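Local coordinates for protein muramidase (Sodiomyces alcalophilus, PDB 6ZM8) that probably hydrolyses the glycosidic bonds of bacterial peptidoglycan as a fungal lysozyme-type muramidase of glycoside hydrolase family 25, at residues 81-93 / 196-208. Residues are numbered along the deposited sequence; the frame is centred on the assembly and turned at random. Where two conformers were deposited one is given.
Sequences GGWSKDGITLPGA and GDASRLRALANGD
The indole of W83 meets the last turn of helix 198-206 edge-on: NE1 donates to the carbonyl O of A205 over 3.0 Å, with that oxygen in the ring plane. The bond is bent, 137° at the hydrogen, consistent with the same N-H being shared weakly with T89 O in its own loop. With CG anti to the backbone N (chi1 179°), the ring edge faces the helix end. A phenylalanine in its place would probably leave A205 O without this N-H and weaken the tie between loop and helix terminus. Two residues on, K85 runs out to the C-terminus, where a bend at chi4 (73°) brings NZ to N206 O at 2.8 Å and into a salt bridge with D208 OD2, met from above the carboxylate plane. In the conformer described, R202 NH1 reaches G87 O at 2.7 Å, in the guanidinium plane but well above the carbonyl plane. G87 has positive phi, and N206 OD1 lies 3.2 Å from its CA. In this TIM-barrel-like GH25 domain, the contact docks the C-terminal helix on the loop leading from helix 69-78 into strand 93-95. Deeper in, L90 CD2 touches both L201 CD1 and L204 CD2, the latter 4.0 Å away, while P91 lies across L204; I55 of strand 55-61 and F194 of strand 190-194 extend this apolar layer. Behind the first shell, a water lies 2.9 Å from A205 O and accepts from T89 N, bridging helix and loop, though S84 O competes for its protons. D86 OD1 shapes the turn, taking I88 N in an Asx turn and T89 OG1 at 2.8 Å on its syn lone pair; R56 also bonds that hydroxyl.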
loop_
_atom_site.group_PDB
_atom_site.type_symbol
_atom_site.label_atom_id
_atom_site.label_comp_id
_atom_site.label_asym_id
_atom_site.label_seq_id
_atom_site.Cartn_x
_atom_site.Cartn_y
_atom_site.Cartn_z
ATOM N N GLY A 81 0.781 -7.483 -8.066
ATOM C CA GLY A 81 1.817 -6.628 -7.500
ATOM C C GLY A 81 3.079 -6.535 -8.335
ATOM O O GLY A 81 4.079 -5.950 -7.871
ATOM N N GLY A 82 3.080 -7.050 -9.558
ATOM C CA GLY A 82 4.232 -6.881 -10.427
ATOM C C GLY A 82 4.444 -5.415 -10.778
ATOM O O GLY A 82 3.514 -4.613 -10.793
ATOM N N TRP A 83 5.670 -5.085 -11.100
ATOM C CA TRP A 83 6.057 -3.709 -11.384
ATOM C C TRP A 83 6.650 -3.629 -12.792
ATOM O O TRP A 83 7.259 -4.545 -13.252
ATOM C CB TRP A 83 7.002 -3.188 -10.311
ATOM C CG TRP A 83 7.451 -1.783 -10.548
ATOM C CD1 TRP A 83 6.750 -0.629 -10.323
ATOM C CD2 TRP A 83 8.711 -1.384 -11.114
ATOM N NE1 TRP A 83 7.510 0.453 -10.704
ATOM C CE2 TRP A 83 8.718 0.035 -11.183
ATOM C CE3 TRP A 83 9.854 -2.076 -11.509
ATOM C CZ2 TRP A 83 9.820 0.757 -11.630
ATOM C CZ3 TRP A 83 10.955 -1.364 -11.928
ATOM C CH2 TRP A 83 10.943 0.036 -11.981
ATOM N N SER A 84 6.512 -2.515 -13.462
ATOM C CA SER A 84 7.363 -2.260 -14.647
ATOM C C SER A 84 7.622 -0.759 -14.662
ATOM O O SER A 84 6.823 0.023 -14.159
ATOM C CB SER A 84 6.814 -2.806 -15.930
ATOM O OG SER A 84 5.791 -1.982 -16.434
ATOM N N LYS A 85 8.737 -0.412 -15.290
ATOM C CA LYS A 85 9.336 0.934 -15.313
ATOM C C LYS A 85 8.733 1.745 -16.487
ATOM O O LYS A 85 9.425 2.234 -17.348
ATOM C CB LYS A 85 10.861 0.890 -15.372
ATOM C CG LYS A 85 11.490 2.222 -14.936
ATOM C CD LYS A 85 12.886 2.407 -15.499
ATOM C CE LYS A 85 13.553 3.692 -15.100
ATOM N NZ LYS A 85 13.966 3.665 -13.675
ATOM N N ASP A 86 7.436 1.943 -16.426
ATOM C CA ASP A 86 6.653 2.618 -17.482
ATOM C C ASP A 86 6.189 3.980 -17.054
ATOM O O ASP A 86 5.473 4.645 -17.806
ATOM C CB ASP A 86 5.498 1.748 -17.974
ATOM C CG ASP A 86 4.480 1.333 -16.898
ATOM O OD1 ASP A 86 4.650 1.806 -15.739
ATOM O OD2 ASP A 86 3.546 0.476 -17.186
ATOM N N GLY A 87 6.617 4.444 -15.874
ATOM C CA GLY A 87 6.258 5.765 -15.348
ATOM C C GLY A 87 4.884 5.835 -14.750
ATOM O O GLY A 87 4.540 6.880 -14.218
ATOM N N ILE A 88 4.108 4.727 -14.796
ATOM C CA ILE A 88 2.748 4.775 -14.298
ATOM C C ILE A 88 2.464 3.655 -13.292
ATOM O O ILE A 88 1.316 3.511 -12.885
ATOM C CB ILE A 88 1.695 4.756 -15.415
ATOM C CG1 ILE A 88 1.767 3.502 -16.268
ATOM C CG2 ILE A 88 1.799 6.041 -16.242
ATOM C CD1 ILE A 88 0.513 3.240 -17.083
ATOM N N THR A 89 3.482 2.896 -12.888
ATOM C CA THR A 89 3.278 1.786 -11.963
ATOM C C THR A 89 3.972 2.093 -10.659
ATOM O O THR A 89 5.202 2.207 -10.584
ATOM C CB THR A 89 3.778 0.453 -12.541
ATOM O OG1 THR A 89 3.293 0.271 -13.872
ATOM C CG2 THR A 89 3.269 -0.694 -11.699
ATOM N N LEU A 90 3.178 2.262 -9.598
ATOM C CA LEU A 90 3.749 2.444 -8.279
ATOM C C LEU A 90 4.300 1.112 -7.771
ATOM O O LEU A 90 3.785 0.034 -8.109
ATOM C CB LEU A 90 2.665 2.941 -7.308
ATOM C CG LEU A 90 2.152 4.351 -7.638
ATOM C CD1 LEU A 90 0.916 4.677 -6.815
ATOM C CD2 LEU A 90 3.228 5.393 -7.449
ATOM N N PRO A 91 5.314 1.149 -6.902
ATOM C CA PRO A 91 5.702 -0.072 -6.212
ATOM C C PRO A 91 4.504 -0.591 -5.412
ATOM O O PRO A 91 3.714 0.176 -4.865
ATOM C CB PRO A 91 6.843 0.380 -5.300
ATOM C CG PRO A 91 6.515 1.857 -5.041
ATOM C CD PRO A 91 5.973 2.358 -6.350
ATOM N N GLY A 92 4.394 -1.916 -5.323
ATOM C CA GLY A 92 3.318 -2.502 -4.544
ATOM C C GLY A 92 3.424 -2.083 -3.075
ATOM O O GLY A 92 4.524 -1.819 -2.552
ATOM N N ALA A 93 2.268 -2.084 -2.413
ATOM C CA ALA A 93 2.193 -1.735 -1.003
ATOM C C ALA A 93 1.817 -2.943 -0.158
ATOM O O ALA A 93 0.909 -3.729 -0.490
ATOM C CB ALA A 93 1.170 -0.631 -0.764
ATOM N N GLY A 196 4.350 15.295 -2.392
ATOM C CA GLY A 196 5.310 15.763 -3.359
ATOM C C GLY A 196 4.623 16.253 -4.604
ATOM O O GLY A 196 3.387 16.276 -4.683
ATOM N N ASP A 197 5.436 16.667 -5.557
ATOM C CA ASP A 197 4.960 17.188 -6.830
ATOM C C ASP A 197 4.941 16.100 -7.883
ATOM O O ASP A 197 5.270 14.939 -7.663
ATOM C CB ASP A 197 5.773 18.440 -7.214
ATOM C CG ASP A 197 7.207 18.151 -7.583
ATOM O OD1 ASP A 197 7.593 17.001 -7.823
ATOM O OD2 ASP A 197 7.960 19.175 -7.695
ATOM N N ALA A 198 4.519 16.509 -9.105
ATOM C CA ALA A 198 4.311 15.524 -10.168
ATOM C C ALA A 198 5.606 14.827 -10.535
ATOM O O ALA A 198 5.605 13.615 -10.814
ATOM C CB ALA A 198 3.678 16.181 -11.357
ATOM N N SER A 199 6.712 15.567 -10.557
ATOM C CA SER A 199 8.017 14.981 -10.847
ATOM C C SER A 199 8.382 13.901 -9.841
ATOM O O SER A 199 8.992 12.882 -10.170
ATOM C CB SER A 199 9.085 16.078 -10.838
ATOM O OG SER A 199 10.373 15.526 -11.095
ATOM N N ARG A 200 8.084 14.159 -8.592
ATOM C CA ARG A 200 8.421 13.206 -7.535
ATOM C C ARG A 200 7.521 11.985 -7.566
ATOM O O ARG A 200 7.969 10.883 -7.263
ATOM C CB ARG A 200 8.363 13.893 -6.182
ATOM C CG ARG A 200 9.536 14.810 -5.923
ATOM C CD ARG A 200 10.903 14.108 -5.885
ATOM N NE ARG A 200 11.036 13.168 -4.752
ATOM C CZ ARG A 200 11.710 13.451 -3.627
ATOM N NH1 ARG A 200 12.310 14.627 -3.538
ATOM N NH2 ARG A 200 11.798 12.583 -2.611
ATOM N N LEU A 201 6.245 12.162 -7.940
ATOM C CA LEU A 201 5.358 10.998 -8.086
ATOM C C LEU A 201 5.852 10.107 -9.237
ATOM O O LEU A 201 5.880 8.879 -9.115
ATOM C CB LEU A 201 3.909 11.471 -8.283
ATOM C CG LEU A 201 2.869 10.367 -8.400
ATOM C CD1 LEU A 201 2.868 9.440 -7.176
ATOM C CD2 LEU A 201 1.498 10.996 -8.600
ATOM N N ARG A 202 6.225 10.744 -10.342
ATOM C CA ARG A 202 6.783 9.988 -11.456
ATOM C C ARG A 202 8.073 9.277 -11.025
ATOM O O ARG A 202 8.294 8.118 -11.424
ATOM C CB ARG A 202 7.042 10.922 -12.624
ATOM C CG ARG A 202 7.695 10.298 -13.814
ATOM C CD ARG A 202 6.620 9.590 -14.614
ATOM N NE ARG A 202 5.748 10.569 -15.278
ATOM C CZ ARG A 202 4.444 10.416 -15.547
ATOM N NH1 ARG A 202 3.847 9.243 -15.431
ATOM N NH2 ARG A 202 3.779 11.421 -16.107
ATOM N N ALA A 203 8.923 9.945 -10.237
ATOM C CA ALA A 203 10.166 9.308 -9.775
ATOM C C ALA A 203 9.878 8.094 -8.903
ATOM O O ALA A 203 10.584 7.090 -8.980
ATOM C CB ALA A 203 11.031 10.307 -9.043
ATOM N N LEU A 204 8.836 8.169 -8.070
ATOM C CA LEU A 204 8.453 7.005 -7.255
ATOM C C LEU A 204 7.994 5.877 -8.152
ATOM O O LEU A 204 8.378 4.714 -7.968
ATOM C CB LEU A 204 7.358 7.414 -6.263
ATOM C CG LEU A 204 6.800 6.254 -5.431
ATOM C CD1 LEU A 204 7.883 5.659 -4.522
ATOM C CD2 LEU A 204 5.634 6.744 -4.601
ATOM N N ALA A 205 7.177 6.184 -9.170
ATOM C CA ALA A 205 6.773 5.156 -10.116
ATOM C C ALA A 205 7.991 4.556 -10.843
ATOM O O ALA A 205 8.054 3.340 -11.048
ATOM C CB ALA A 205 5.770 5.721 -11.112
ATOM N N ASN A 206 8.930 5.403 -11.238
ATOM C CA ASN A 206 10.091 4.933 -11.998
ATOM C C ASN A 206 11.157 4.265 -11.147
ATOM O O ASN A 206 12.030 3.592 -11.652
ATOM C CB ASN A 206 10.714 6.111 -12.756
ATOM C CG ASN A 206 9.965 6.407 -14.030
ATOM O OD1 ASN A 206 9.359 5.516 -14.633
ATOM N ND2 ASN A 206 10.098 7.661 -14.480
ATOM N N GLY A 207 11.261 4.784 -9.891
ATOM C CA GLY A 207 12.095 3.957 -8.966
ATOM C C GLY A 207 13.447 4.564 -9.034
ATOM O O GLY A 207 14.482 3.867 -8.838
ATOM N N ASP A 208 13.446 5.845 -9.216
ATOM C CA ASP A 208 14.706 6.542 -9.385
ATOM C C ASP A 208 14.544 8.001 -9.020
ATOM O O ASP A 208 15.380 8.753 -9.491
ATOM C CB ASP A 208 15.171 6.338 -10.810
ATOM C CG ASP A 208 14.270 6.898 -11.904
ATOM O OD1 ASP A 208 13.475 7.831 -11.617
ATOM O OD2 ASP A 208 14.407 6.438 -13.096
ATOM O OXT ASP A 208 13.677 8.283 -8.178
HETATM O O HOH W 1 6.486 2.803 -13.415
#